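Local coordinates for protein Beta/alpha-amylase (Paenibacillus polymyxa, PDB 3VOC) that carries, in its N-terminal family 14 glycoside hydrolase domain, the beta-amylase activity that removes successive maltose units from the non-reducing ends of starch-type chains, at residues Asn33-Ile38 against Ala70-Val75; Phe6-Met11 against Tyr409-Ala414; Asn192-Ala197 against Lys243-Trp248. All blocks are in the same frame, centred on the assembly; numbering follows the deposited sequence.

Contact 1: Asn33-Ile38 against Ala70-Val75; sequences NGVYAI and AGLKWV
Tyr36, just before the second of the eight parallel strands that close the TIM barrel, meets Lys73, the first residue of the third. Lys73 can be followed outward. Its CB packs against Ala37 CB at 3.6 Å, a spacing allowed by the small alanine facing it. Its CG, anti to its own carbonyl carbon (chi1 -61°), lies over one face of the Tyr36 ring, 3.9 Å from the ring centroid, in a CH-pi contact displaced toward the rim. Bends at chi2 and chi4 then leave NZ near Tyr36 OH, at 3.5 Å, a proximity only. A long flexible chain suits this inward-facing place at the barrel's N-terminal mouth, where its methylenes cover a ring and the residue stays partly exposed. Ile38, on the outer face with Trp74, puts CG1 against CD1 of Leu72, from the loop just before the third strand; these branched aliphatics fill the layer beneath helices 20-32 and 58-69. Gly34 and Gly71 each end a preceding helix in a Schellman motif with positive phi, a backbone shape that glycine adopts easily. The strands are joined by backbone hydrogen bonds from Lys73 N to Tyr36 O, Ile38 N to Lys73 O, and Val75 N to Ile38 O, the last 2.8 Å long and nearly straight at 174°.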
ATOM      1  N   ASN A  33      -1.768  27.688   5.502  1.00 16.68           N
ATOM      2  CA  ASN A  33      -2.479  27.506   4.245  1.00 17.04           C
ATOM      3  C   ASN A  33      -3.742  26.645   4.374  1.00 16.60           C
ATOM      4  O   ASN A  33      -4.431  26.396   3.382  1.00 16.14           O
ATOM      5  CB  ASN A  33      -1.560  26.947   3.157  1.00 16.82           C
ATOM      6  CG  ASN A  33      -0.623  27.991   2.594  1.00 18.83           C
ATOM      7  OD1 ASN A  33      -0.847  28.499   1.492  1.00 20.13           O
ATOM      8  ND2 ASN A  33       0.434  28.316   3.339  1.00 16.81           N
ATOM      9  N   GLY A  34      -4.046  26.204   5.590  1.00 16.36           N
ATOM     10  CA  GLY A  34      -5.264  25.431   5.830  1.00 16.84           C
ATOM     11  C   GLY A  34      -5.070  23.928   5.725  1.00 16.65           C
ATOM     12  O   GLY A  34      -6.040  23.183   5.743  1.00 17.24           O
ATOM     13  N   VAL A  35      -3.825  23.471   5.640  1.00 16.25           N
ATOM     14  CA  VAL A  35      -3.558  22.018   5.703  1.00 15.93           C
ATOM     15  C   VAL A  35      -4.063  21.474   7.037  1.00 15.75           C
ATOM     16  O   VAL A  35      -3.886  22.123   8.071  1.00 16.31           O
ATOM     17  CB  VAL A  35      -2.051  21.711   5.485  1.00 15.70           C
ATOM     18  CG1 VAL A  35      -1.732  20.245   5.783  1.00 15.34           C
ATOM     19  CG2 VAL A  35      -1.646  22.067   4.052  1.00 15.92           C
ATOM     20  N   TYR A  36      -4.721  20.316   6.993  1.00 14.67           N
ATOM     21  CA  TYR A  36      -5.345  19.689   8.149  1.00 14.93           C
ATOM     22  C   TYR A  36      -4.394  18.817   8.954  1.00 14.65           C
ATOM     23  O   TYR A  36      -4.307  18.947  10.191  1.00 13.28           O
ATOM     24  CB  TYR A  36      -6.540  18.840   7.699  1.00 14.77           C
ATOM     25  CG  TYR A  36      -7.274  18.110   8.811  1.00 17.08           C
ATOM     26  CD1 TYR A  36      -8.030  18.807   9.769  1.00 19.26           C
ATOM     27  CD2 TYR A  36      -7.236  16.718   8.883  1.00 18.48           C
ATOM     28  CE1 TYR A  36      -8.723  18.113  10.792  1.00 20.80           C
ATOM     29  CE2 TYR A  36      -7.922  16.025   9.871  1.00 20.43           C
ATOM     30  CZ  TYR A  36      -8.661  16.717  10.813  1.00 20.30           C
ATOM     31  OH  TYR A  36      -9.311  15.983  11.765  1.00 22.13           O
ATOM     32  N   ALA A  37      -3.718  17.899   8.253  1.00 13.82           N
ATOM     33  CA  ALA A  37      -2.859  16.917   8.910  1.00 14.19           C
ATOM     34  C   ALA A  37      -1.573  16.648   8.158  1.00 14.18           C
ATOM     35  O   ALA A  37      -1.456  16.955   6.964  1.00 14.49           O
ATOM     36  CB  ALA A  37      -3.608  15.621   9.133  1.00 14.03           C
ATOM     37  N   ILE A  38      -0.601  16.098   8.879  1.00 14.69           N
ATOM     38  CA  ILE A  38       0.614  15.563   8.284  1.00 14.53           C
ATOM     39  C   ILE A  38       0.541  14.041   8.350  1.00 15.04           C
ATOM     40  O   ILE A  38       0.278  13.479   9.425  1.00 14.36           O
ATOM     41  CB  ILE A  38       1.887  16.041   9.027  1.00 14.44           C
ATOM     42  CG1 ILE A  38       1.979  17.588   9.054  1.00 14.76           C
ATOM     43  CG2 ILE A  38       3.160  15.370   8.445  1.00 14.41           C
ATOM     44  CD1 ILE A  38       2.100  18.254   7.658  1.00 14.76           C
ATOM     45  N   ALA A  70       2.525  22.911  15.983  1.00 19.51           N
ATOM     46  CA  ALA A  70       2.146  23.731  14.823  1.00 18.79           C
ATOM     47  C   ALA A  70       0.632  23.814  14.599  1.00 18.40           C
ATOM     48  O   ALA A  70       0.173  24.478  13.670  1.00 18.26           O
ATOM     49  CB  ALA A  70       2.851  23.235  13.563  1.00 19.50           C
ATOM     50  N   GLY A  71      -0.139  23.142  15.451  1.00 17.38           N
ATOM     51  CA  GLY A  71      -1.589  23.154  15.355  1.00 16.95           C
ATOM     52  C   GLY A  71      -2.155  22.218  14.297  1.00 16.62           C
ATOM     53  O   GLY A  71      -3.304  22.360  13.916  1.00 16.79           O
ATOM     54  N   LEU A  72      -1.344  21.276  13.819  1.00 16.30           N
ATOM     55  CA  LEU A  72      -1.777  20.284  12.846  1.00 16.46           C
ATOM     56  C   LEU A  72      -2.193  18.960  13.490  1.00 16.77           C
ATOM     57  O   LEU A  72      -1.753  18.632  14.598  1.00 16.38           O
ATOM     58  CB  LEU A  72      -0.655  20.008  11.844  1.00 16.21           C
ATOM     59  CG  LEU A  72      -0.303  21.210  10.969  1.00 15.65           C
ATOM     60  CD1 LEU A  72       1.127  21.125  10.429  1.00 15.40           C
ATOM     61  CD2 LEU A  72      -1.331  21.336   9.842  1.00 15.62           C
ATOM     62  N   LYS A  73      -3.045  18.214  12.787  1.00 16.34           N
ATOM     63  CA  LYS A  73      -3.291  16.811  13.115  1.00 16.85           C
ATOM     64  C   LYS A  73      -2.159  15.929  12.608  1.00 16.49           C
ATOM     65  O   LYS A  73      -1.403  16.318  11.706  1.00 15.66           O
ATOM     66  CB  LYS A  73      -4.615  16.312  12.519  1.00 16.75           C
ATOM     67  CG  LYS A  73      -5.852  17.033  13.012  1.00 19.67           C
ATOM     68  CD  LYS A  73      -5.792  17.363  14.479  1.00 23.84           C
ATOM     69  CE  LYS A  73      -7.064  18.093  14.910  1.00 28.02           C
ATOM     70  NZ  LYS A  73      -8.192  17.137  14.904  1.00 30.18           N
ATOM     71  N   TRP A  74      -2.051  14.738  13.202  1.00 16.41           N
ATOM     72  CA  TRP A  74      -1.021  13.760  12.820  1.00 16.13           C
ATOM     73  C   TRP A  74      -1.633  12.434  12.388  1.00 15.71           C
ATOM     74  O   TRP A  74      -2.386  11.832  13.137  1.00 15.96           O
ATOM     75  CB  TRP A  74      -0.060  13.502  13.981  1.00 15.94           C
ATOM     76  CG  TRP A  74       1.198  12.737  13.570  1.00 15.11           C
ATOM     77  CD1 TRP A  74       2.031  13.021  12.507  1.00 15.53           C
ATOM     78  CD2 TRP A  74       1.768  11.589  14.223  1.00 15.04           C
ATOM     79  NE1 TRP A  74       3.072  12.118  12.464  1.00 13.24           N
ATOM     80  CE2 TRP A  74       2.941  11.236  13.507  1.00 13.94           C
ATOM     81  CE3 TRP A  74       1.406  10.829  15.350  1.00 14.62           C
ATOM     82  CZ2 TRP A  74       3.750  10.145  13.875  1.00 14.78           C
ATOM     83  CZ3 TRP A  74       2.219   9.745  15.720  1.00 13.55           C
ATOM     84  CH2 TRP A  74       3.367   9.411  14.981  1.00 14.25           C
ATOM     85  N   VAL A  75      -1.304  11.979  11.182  1.00 15.31           N
ATOM     86  CA  VAL A  75      -1.827  10.701  10.692  1.00 15.08           C
ATOM     87  C   VAL A  75      -0.672   9.736  10.507  1.00 15.29           C
ATOM     88  O   VAL A  75       0.065   9.814   9.515  1.00 16.02           O
ATOM     89  CB  VAL A  75      -2.644  10.846   9.392  1.00 14.94           C
ATOM     90  CG1 VAL A  75      -3.087   9.453   8.859  1.00 14.66           C
ATOM     91  CG2 VAL A  75      -3.859  11.758   9.631  1.00 14.80           C
TER
HETATM   92  O   HOH W   1      -5.504  20.819  11.841  1.00 18.34           O

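Contact 2: Phe6-Met11 against Tyr409-Ala414; sequences FQASVM and YIISKA
The Phe6 ring meets residues at the C-terminal part of helix 403-411 and the type I turn Ile411-Ala414 mainly with its rim. CG stands anti to the backbone N (chi1 180°), which carries the ring out from the chain toward Ile410 and the turn. There the ring presents its edge to Ile410: CG2 lies in the ring plane, 4.0 Å from Phe6 CZ, and Ile410 O also sits near that plane, 3.5 Å from CE2, where the ring's hydrogens give it a weakly positive rim. Lys413 CB comes in obliquely, 3.9 Å from CE2. The rest of the lysine leads away from the ring, bending so that NZ donates to Tyr409 O at 2.7 Å and forms a salt bridge with Glu373; its aliphatic base thus serves the apolar side while its charge is paired beyond it.

Ala414 approaches Phe6 and Gln7 with its methyl group. CB touches Phe6 O at 3.4 Å and Gln7 OE1 at 3.5 Å, a close fit that suits so small a side chain. Gln7 begins by pointing away, but its bent chain brings OE1 back to the Ala414 methyl, and its NE2 donates to Lys415 O. Ala8 turns its methyl toward the helix, where CB meets Ile411 CG1 at 4.0 Å; the beta-branched isoleucines offer broad apolar surfaces to this short partner. No hydrogen bond crosses between the two segments, and the join is one of apolar packing. Helix 403-411 follows the eighth strand and packs beside the seam where strand 7-11 pairs with 383-386, Ser9 bonding Phe384 and Leu386, to close the TIM barrel.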
ATOM      1  N   PHE A   6     -14.337  16.189   4.243  1.00 18.14           N
ATOM      2  CA  PHE A   6     -13.080  16.242   3.484  1.00 17.42           C
ATOM      3  C   PHE A   6     -12.035  17.116   4.158  1.00 16.85           C
ATOM      4  O   PHE A   6     -12.346  18.231   4.595  1.00 16.69           O
ATOM      5  CB  PHE A   6     -13.325  16.779   2.080  1.00 17.11           C
ATOM      6  CG  PHE A   6     -12.086  16.865   1.254  1.00 17.36           C
ATOM      7  CD1 PHE A   6     -11.576  15.721   0.627  1.00 17.86           C
ATOM      8  CD2 PHE A   6     -11.405  18.070   1.120  1.00 18.62           C
ATOM      9  CE1 PHE A   6     -10.416  15.794  -0.142  1.00 18.89           C
ATOM     10  CE2 PHE A   6     -10.230  18.148   0.355  1.00 17.61           C
ATOM     11  CZ  PHE A   6      -9.743  17.004  -0.280  1.00 17.53           C
ATOM     12  N   GLN A   7     -10.802  16.624   4.243  1.00 16.26           N
ATOM     13  CA  GLN A   7      -9.676  17.474   4.632  1.00 16.44           C
ATOM     14  C   GLN A   7      -8.458  17.189   3.760  1.00 16.24           C
ATOM     15  O   GLN A   7      -8.311  16.078   3.247  1.00 15.02           O
ATOM     16  CB  GLN A   7      -9.293  17.232   6.098  1.00 16.48           C
ATOM     17  CG  GLN A   7     -10.353  17.594   7.125  1.00 17.62           C
ATOM     18  CD  GLN A   7     -10.672  19.076   7.175  1.00 19.25           C
ATOM     19  OE1 GLN A   7      -9.872  19.907   6.777  1.00 17.46           O
ATOM     20  NE2 GLN A   7     -11.860  19.407   7.679  1.00 21.10           N
ATOM     21  N   ALA A   8      -7.587  18.187   3.620  1.00 16.07           N
ATOM     22  CA  ALA A   8      -6.347  18.039   2.854  1.00 16.46           C
ATOM     23  C   ALA A   8      -5.178  17.836   3.795  1.00 16.50           C
ATOM     24  O   ALA A   8      -4.962  18.636   4.708  1.00 17.40           O
ATOM     25  CB  ALA A   8      -6.108  19.257   1.969  1.00 15.98           C
ATOM     26  N   SER A   9      -4.420  16.770   3.563  1.00 16.28           N
ATOM     27  CA  SER A   9      -3.224  16.479   4.328  1.00 15.95           C
ATOM     28  C   SER A   9      -2.001  16.483   3.430  1.00 15.48           C
ATOM     29  O   SER A   9      -2.117  16.543   2.210  1.00 15.08           O
ATOM     30  CB  SER A   9      -3.373  15.117   4.990  1.00 16.71           C
ATOM     31  OG  SER A   9      -4.457  15.181   5.905  1.00 19.68           O
ATOM     32  N   VAL A  10      -0.823  16.428   4.045  1.00 15.06           N
ATOM     33  CA  VAL A  10       0.433  16.449   3.303  1.00 14.58           C
ATOM     34  C   VAL A  10       1.362  15.415   3.940  1.00 14.96           C
ATOM     35  O   VAL A  10       1.452  15.331   5.181  1.00 15.00           O
ATOM     36  CB  VAL A  10       1.079  17.850   3.353  1.00 14.33           C
ATOM     37  CG1 VAL A  10       2.494  17.841   2.716  1.00 14.18           C
ATOM     38  CG2 VAL A  10       0.161  18.921   2.657  1.00 14.65           C
ATOM     39  N   MET A  11       2.018  14.626   3.089  1.00 14.62           N
ATOM     40  CA  MET A  11       2.960  13.618   3.558  0.55 15.34           C
ATOM     41  C   MET A  11       4.252  14.306   3.971  1.00 15.57           C
ATOM     42  O   MET A  11       4.748  15.188   3.277  1.00 15.02           O
ATOM     43  CB  MET A  11       3.237  12.555   2.486  0.55 15.49           C
ATOM     44  CG  MET A  11       3.962  11.291   3.017  0.55 16.77           C
ATOM     45  SD  MET A  11       3.763   9.841   1.934  0.55 17.24           S
ATOM     46  CE  MET A  11       2.004   9.591   2.055  0.55 15.07           C
ATOM     47  N   TYR A 409      -7.127  24.571  -5.465  1.00 20.39           N
ATOM     48  CA  TYR A 409      -7.861  23.431  -6.024  1.00 19.96           C
ATOM     49  C   TYR A 409      -8.324  22.430  -4.979  1.00 19.43           C
ATOM     50  O   TYR A 409      -9.413  21.855  -5.090  1.00 19.33           O
ATOM     51  CB  TYR A 409      -6.998  22.724  -7.062  1.00 20.58           C
ATOM     52  CG  TYR A 409      -6.978  23.442  -8.386  1.00 21.68           C
ATOM     53  CD1 TYR A 409      -8.096  23.411  -9.226  1.00 25.11           C
ATOM     54  CD2 TYR A 409      -5.848  24.145  -8.804  1.00 25.05           C
ATOM     55  CE1 TYR A 409      -8.103  24.070 -10.455  1.00 26.61           C
ATOM     56  CE2 TYR A 409      -5.838  24.820 -10.035  1.00 27.26           C
ATOM     57  CZ  TYR A 409      -6.971  24.772 -10.850  1.00 29.24           C
ATOM     58  OH  TYR A 409      -6.975  25.415 -12.067  1.00 31.67           O
ATOM     59  N   ILE A 410      -7.486  22.220  -3.970  1.00 18.34           N
ATOM     60  CA  ILE A 410      -7.689  21.105  -3.049  1.00 18.02           C
ATOM     61  C   ILE A 410      -8.023  21.532  -1.629  1.00 17.96           C
ATOM     62  O   ILE A 410      -9.055  21.106  -1.081  1.00 18.68           O
ATOM     63  CB  ILE A 410      -6.467  20.137  -3.026  1.00 18.07           C
ATOM     64  CG1 ILE A 410      -6.016  19.753  -4.449  1.00 17.56           C
ATOM     65  CG2 ILE A 410      -6.776  18.905  -2.168  1.00 16.12           C
ATOM     66  CD1 ILE A 410      -7.091  19.124  -5.342  1.00 18.85           C
ATOM     67  N   ILE A 411      -7.161  22.343  -1.012  1.00 17.58           N
ATOM     68  CA  ILE A 411      -7.401  22.737   0.382  1.00 18.01           C
ATOM     69  C   ILE A 411      -8.737  23.471   0.499  1.00 18.40           C
ATOM     70  O   ILE A 411      -9.454  23.301   1.483  1.00 18.68           O
ATOM     71  CB  ILE A 411      -6.269  23.610   0.996  1.00 17.90           C
ATOM     72  CG1 ILE A 411      -4.914  22.921   0.898  1.00 17.71           C
ATOM     73  CG2 ILE A 411      -6.589  23.963   2.464  1.00 18.82           C
ATOM     74  CD1 ILE A 411      -3.773  23.751   1.457  1.00 17.03           C
ATOM     75  N   SER A 412      -9.071  24.257  -0.524  1.00 19.24           N
ATOM     76  CA  SER A 412     -10.315  25.056  -0.553  1.00 20.36           C
ATOM     77  C   SER A 412     -11.599  24.222  -0.490  1.00 20.45           C
ATOM     78  O   SER A 412     -12.669  24.769  -0.204  1.00 20.09           O
ATOM     79  CB  SER A 412     -10.352  25.939  -1.802  1.00 20.48           C
ATOM     80  OG  SER A 412     -10.395  25.122  -2.962  1.00 24.23           O
ATOM     81  N   LYS A 413     -11.494  22.917  -0.752  1.00 20.08           N
ATOM     82  CA  LYS A 413     -12.646  22.019  -0.669  1.00 20.96           C
ATOM     83  C   LYS A 413     -13.012  21.639   0.762  1.00 21.56           C
ATOM     84  O   LYS A 413     -14.109  21.124   1.008  1.00 21.97           O
ATOM     85  CB  LYS A 413     -12.417  20.743  -1.499  1.00 20.73           C
ATOM     86  CG  LYS A 413     -12.155  20.986  -2.989  1.00 20.78           C
ATOM     87  CD  LYS A 413     -13.324  21.712  -3.664  1.00 21.14           C
ATOM     88  CE  LYS A 413     -13.142  21.776  -5.182  1.00 21.61           C
ATOM     89  NZ  LYS A 413     -11.985  22.657  -5.564  1.00 22.14           N
ATOM     90  N   ALA A 414     -12.090  21.860   1.694  1.00 22.06           N
ATOM     91  CA  ALA A 414     -12.287  21.466   3.092  1.00 23.39           C
ATOM     92  C   ALA A 414     -13.011  22.545   3.870  1.00 25.22           C
ATOM     93  O   ALA A 414     -12.753  23.735   3.660  1.00 24.16           O
ATOM     94  CB  ALA A 414     -10.952  21.184   3.749  1.00 22.72           C
TER

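Contact 3: Asn192-Ala197 against Lys243-Trp248; sequences NAFRTA and KDFLSW
Phe194 of helix 188-202 and Trp248 of helix 240-268 form, with Phe245, an aromatic cluster that joins two helices outside the barrel's strands. The helix axes of these short segments pass 10.9 Å apart at 115°, a distance wide enough for large rings to lie between them.

Ring contacts come first. Phe194 and Phe245 form a T-shaped pair: the edge of Phe245 points at the face of Phe194, with centroids 5.6 Å apart and planes at 84°. Phe245 CD1 stands over the centre of the Phe194 ring. The Phe194 and Trp248 rings are instead inclined at 42°, neither stacked nor edge-to-face, with Phe194 CD1 3.6 Å from Trp248 CD2. Phe194 CG is anti to its backbone N, which takes the ring away from its own helix and across toward Phe245.

A CH-pi contact accompanies this. Phe194 CB rests over the face of the Trp248 six-membered ring, 3.6 Å from its centroid and almost on the ring normal. A broad indole suits this place because its face covers CA and CB of Phe194.

Small residues flank it. Ala193 CB touches Trp248 CZ2 at 3.9 Å, and Ala197, one turn later, lets the five-membered ring come close to the helix.

No hydrogen bond crosses between the two segments, but Asp244 ties the same helices together through a salt bridge to Lys201 and a hydrogen bond with Tyr202; Trp212 NE1 also bonds its OD2, which suits a buried carboxylate. Within helix 188-202, Arg195 NH1 donates to Asn192 OD1 from well above the amide plane, and NE bonds Ile222 O. Between the helices, the nearest approach to Trp248 CD1 is the methyl of Ala197, its CB 3.5 Å away.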
ATOM      1  N   ASN A 192       3.695 -24.381  -1.712  1.00 16.46           N
ATOM      2  CA  ASN A 192       2.968 -25.328  -0.872  1.00 16.73           C
ATOM      3  C   ASN A 192       1.611 -24.809  -0.395  1.00 16.30           C
ATOM      4  O   ASN A 192       0.640 -25.570  -0.295  1.00 16.21           O
ATOM      5  CB  ASN A 192       3.853 -25.790   0.281  1.00 17.03           C
ATOM      6  CG  ASN A 192       4.830 -26.884  -0.157  1.00 20.85           C
ATOM      7  OD1 ASN A 192       4.512 -27.700  -1.036  1.00 23.27           O
ATOM      8  ND2 ASN A 192       6.006 -26.914   0.450  1.00 22.82           N
ATOM      9  N   ALA A 193       1.530 -23.510  -0.136  1.00 15.86           N
ATOM     10  CA  ALA A 193       0.261 -22.909   0.253  1.00 15.32           C
ATOM     11  C   ALA A 193      -0.747 -22.999  -0.891  1.00 15.29           C
ATOM     12  O   ALA A 193      -1.921 -23.261  -0.658  1.00 14.78           O
ATOM     13  CB  ALA A 193       0.455 -21.461   0.691  1.00 14.87           C
ATOM     14  N   PHE A 194      -0.285 -22.795  -2.127  1.00 15.09           N
ATOM     15  CA  PHE A 194      -1.165 -22.948  -3.294  1.00 15.20           C
ATOM     16  C   PHE A 194      -1.602 -24.406  -3.466  1.00 15.16           C
ATOM     17  O   PHE A 194      -2.776 -24.670  -3.723  1.00 14.73           O
ATOM     18  CB  PHE A 194      -0.484 -22.414  -4.574  1.00 14.96           C
ATOM     19  CG  PHE A 194      -1.330 -22.534  -5.850  1.00 15.56           C
ATOM     20  CD1 PHE A 194      -2.649 -22.067  -5.892  1.00 14.24           C
ATOM     21  CD2 PHE A 194      -0.778 -23.084  -7.015  1.00 16.22           C
ATOM     22  CE1 PHE A 194      -3.406 -22.155  -7.064  1.00 15.31           C
ATOM     23  CE2 PHE A 194      -1.532 -23.174  -8.212  1.00 14.05           C
ATOM     24  CZ  PHE A 194      -2.844 -22.711  -8.233  1.00 14.78           C
ATOM     25  N   ARG A 195      -0.664 -25.350  -3.326  1.00 15.67           N
ATOM     26  CA  ARG A 195      -1.013 -26.773  -3.415  1.00 15.94           C
ATOM     27  C   ARG A 195      -2.068 -27.129  -2.359  1.00 16.03           C
ATOM     28  O   ARG A 195      -3.101 -27.744  -2.667  1.00 16.02           O
ATOM     29  CB  ARG A 195       0.240 -27.655  -3.233  1.00 16.74           C
ATOM     30  CG  ARG A 195       1.195 -27.600  -4.394  1.00 16.87           C
ATOM     31  CD  ARG A 195       2.578 -28.152  -4.048  1.00 18.10           C
ATOM     32  NE  ARG A 195       3.490 -27.811  -5.138  1.00 19.56           N
ATOM     33  CZ  ARG A 195       4.783 -27.533  -5.011  1.00 19.82           C
ATOM     34  NH1 ARG A 195       5.364 -27.551  -3.812  1.00 18.58           N
ATOM     35  NH2 ARG A 195       5.489 -27.226  -6.101  1.00 18.83           N
ATOM     36  N   THR A 196      -1.805 -26.736  -1.116  1.00 16.43           N
ATOM     37  CA  THR A 196      -2.718 -27.000  -0.005  1.00 17.12           C
ATOM     38  C   THR A 196      -4.086 -26.357  -0.259  1.00 16.50           C
ATOM     39  O   THR A 196      -5.133 -26.991  -0.048  1.00 16.24           O
ATOM     40  CB  THR A 196      -2.117 -26.536   1.340  1.00 17.87           C
ATOM     41  OG1 THR A 196      -0.837 -27.137   1.508  1.00 19.69           O
ATOM     42  CG2 THR A 196      -2.993 -26.948   2.515  1.00 19.71           C
ATOM     43  N   ALA A 197      -4.081 -25.115  -0.730  1.00 15.74           N
ATOM     44  CA  ALA A 197      -5.333 -24.432  -1.060  1.00 14.87           C
ATOM     45  C   ALA A 197      -6.138 -25.202  -2.120  1.00 14.75           C
ATOM     46  O   ALA A 197      -7.378 -25.288  -2.029  1.00 14.41           O
ATOM     47  CB  ALA A 197      -5.061 -23.004  -1.529  1.00 15.29           C
ATOM     48  N   LYS A 243      -7.424 -19.089 -13.432  1.00 16.73           N
ATOM     49  CA  LYS A 243      -8.374 -18.431 -12.546  1.00 17.77           C
ATOM     50  C   LYS A 243      -8.195 -18.880 -11.106  1.00 17.10           C
ATOM     51  O   LYS A 243      -8.248 -18.061 -10.207  1.00 16.19           O
ATOM     52  CB  LYS A 243      -9.829 -18.651 -12.993  1.00 18.16           C
ATOM     53  CG  LYS A 243     -10.209 -17.894 -14.269  1.00 21.92           C
ATOM     54  CD  LYS A 243     -11.586 -18.334 -14.796  1.00 26.05           C
ATOM     55  CE  LYS A 243     -12.225 -17.244 -15.668  1.00 31.32           C
ATOM     56  NZ  LYS A 243     -11.304 -16.739 -16.738  1.00 32.76           N
ATOM     57  N   ASP A 244      -7.999 -20.179 -10.891  1.00 17.07           N
ATOM     58  CA  ASP A 244      -7.694 -20.678  -9.554  1.00 16.94           C
ATOM     59  C   ASP A 244      -6.406 -20.067  -8.997  1.00 16.40           C
ATOM     60  O   ASP A 244      -6.351 -19.701  -7.823  1.00 15.88           O
ATOM     61  CB  ASP A 244      -7.599 -22.215  -9.534  1.00 17.03           C
ATOM     62  CG  ASP A 244      -8.913 -22.875  -9.165  1.00 18.82           C
ATOM     63  OD1 ASP A 244      -9.651 -22.324  -8.321  1.00 21.28           O
ATOM     64  OD2 ASP A 244      -9.210 -23.965  -9.694  1.00 18.56           O
ATOM     65  N   PHE A 245      -5.361 -19.985  -9.824  1.00 15.75           N
ATOM     66  CA  PHE A 245      -4.110 -19.400  -9.352  1.00 15.57           C
ATOM     67  C   PHE A 245      -4.299 -17.919  -8.964  1.00 15.66           C
ATOM     68  O   PHE A 245      -3.895 -17.502  -7.873  1.00 15.03           O
ATOM     69  CB  PHE A 245      -2.958 -19.520 -10.366  1.00 15.75           C
ATOM     70  CG  PHE A 245      -1.770 -18.676  -9.989  1.00 15.05           C
ATOM     71  CD1 PHE A 245      -0.989 -19.022  -8.884  1.00 15.98           C
ATOM     72  CD2 PHE A 245      -1.471 -17.510 -10.686  1.00 16.56           C
ATOM     73  CE1 PHE A 245       0.078 -18.236  -8.486  1.00 16.00           C
ATOM     74  CE2 PHE A 245      -0.395 -16.716 -10.298  1.00 17.00           C
ATOM     75  CZ  PHE A 245       0.386 -17.092  -9.184  1.00 15.67           C
ATOM     76  N   LEU A 246      -4.900 -17.137  -9.860  1.00 15.13           N
ATOM     77  CA  LEU A 246      -5.049 -15.701  -9.625  1.00 15.16           C
ATOM     78  C   LEU A 246      -5.972 -15.411  -8.466  1.00 15.31           C
ATOM     79  O   LEU A 246      -5.719 -14.483  -7.706  1.00 16.00           O
ATOM     80  CB  LEU A 246      -5.567 -14.986 -10.879  1.00 15.61           C
ATOM     81  CG  LEU A 246      -4.558 -14.732 -11.991  1.00 16.66           C
ATOM     82  CD1 LEU A 246      -5.247 -14.037 -13.152  1.00 19.29           C
ATOM     83  CD2 LEU A 246      -3.378 -13.896 -11.482  1.00 17.46           C
ATOM     84  N   SER A 247      -7.057 -16.185  -8.342  1.00 15.26           N
ATOM     85  CA  SER A 247      -7.964 -16.028  -7.197  1.00 14.69           C
ATOM     86  C   SER A 247      -7.248 -16.322  -5.880  1.00 14.21           C
ATOM     87  O   SER A 247      -7.396 -15.572  -4.898  1.00 14.18           O
ATOM     88  CB  SER A 247      -9.202 -16.919  -7.349  1.00 15.05           C
ATOM     89  OG  SER A 247     -10.086 -16.719  -6.264  1.00 14.63           O
ATOM     90  N   TRP A 248      -6.474 -17.410  -5.856  1.00 13.30           N
ATOM     91  CA  TRP A 248      -5.709 -17.759  -4.659  1.00 13.60           C
ATOM     92  C   TRP A 248      -4.653 -16.683  -4.339  1.00 13.03           C
ATOM     93  O   TRP A 248      -4.472 -16.282  -3.190  1.00 12.86           O
ATOM     94  CB  TRP A 248      -5.020 -19.132  -4.804  1.00 13.03           C
ATOM     95  CG  TRP A 248      -3.966 -19.319  -3.731  1.00 13.89           C
ATOM     96  CD1 TRP A 248      -4.177 -19.701  -2.426  1.00 14.98           C
ATOM     97  CD2 TRP A 248      -2.556 -19.082  -3.858  1.00 14.02           C
ATOM     98  NE1 TRP A 248      -2.980 -19.729  -1.744  1.00 14.56           N
ATOM     99  CE2 TRP A 248      -1.970 -19.360  -2.600  1.00 13.67           C
ATOM    100  CE3 TRP A 248      -1.728 -18.667  -4.920  1.00 13.18           C
ATOM    101  CZ2 TRP A 248      -0.598 -19.228  -2.366  1.00 13.96           C
ATOM    102  CZ3 TRP A 248      -0.365 -18.535  -4.688  1.00 14.34           C
ATOM    103  CH2 TRP A 248       0.191 -18.833  -3.419  1.00 14.54           C
TER

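In the fold
Contacts 1 and 2 share the barrel wall. Strands 7-11 and 37-43 are neighbours, tied where Tyr36 N lies 2.8 Å from Ala8 O and Ala37 O lies 3.0 Å from Val10 N, and contact 1 is nested in the chain loop that contact 2 closes. Contact 3 lies on the opposite side of the chain's centre, its centre about 44 Å from that of contact 1. Contacts 1 and 3 are buried, contact 2 partly so. Their chemistry follows their place: backbone hydrogen bonds join strand to strand in contact 1, aliphatic and ring-edge packing sets a helix end on a strand in contact 2, and aromatic rings fill the helix-helix interface of contact 3.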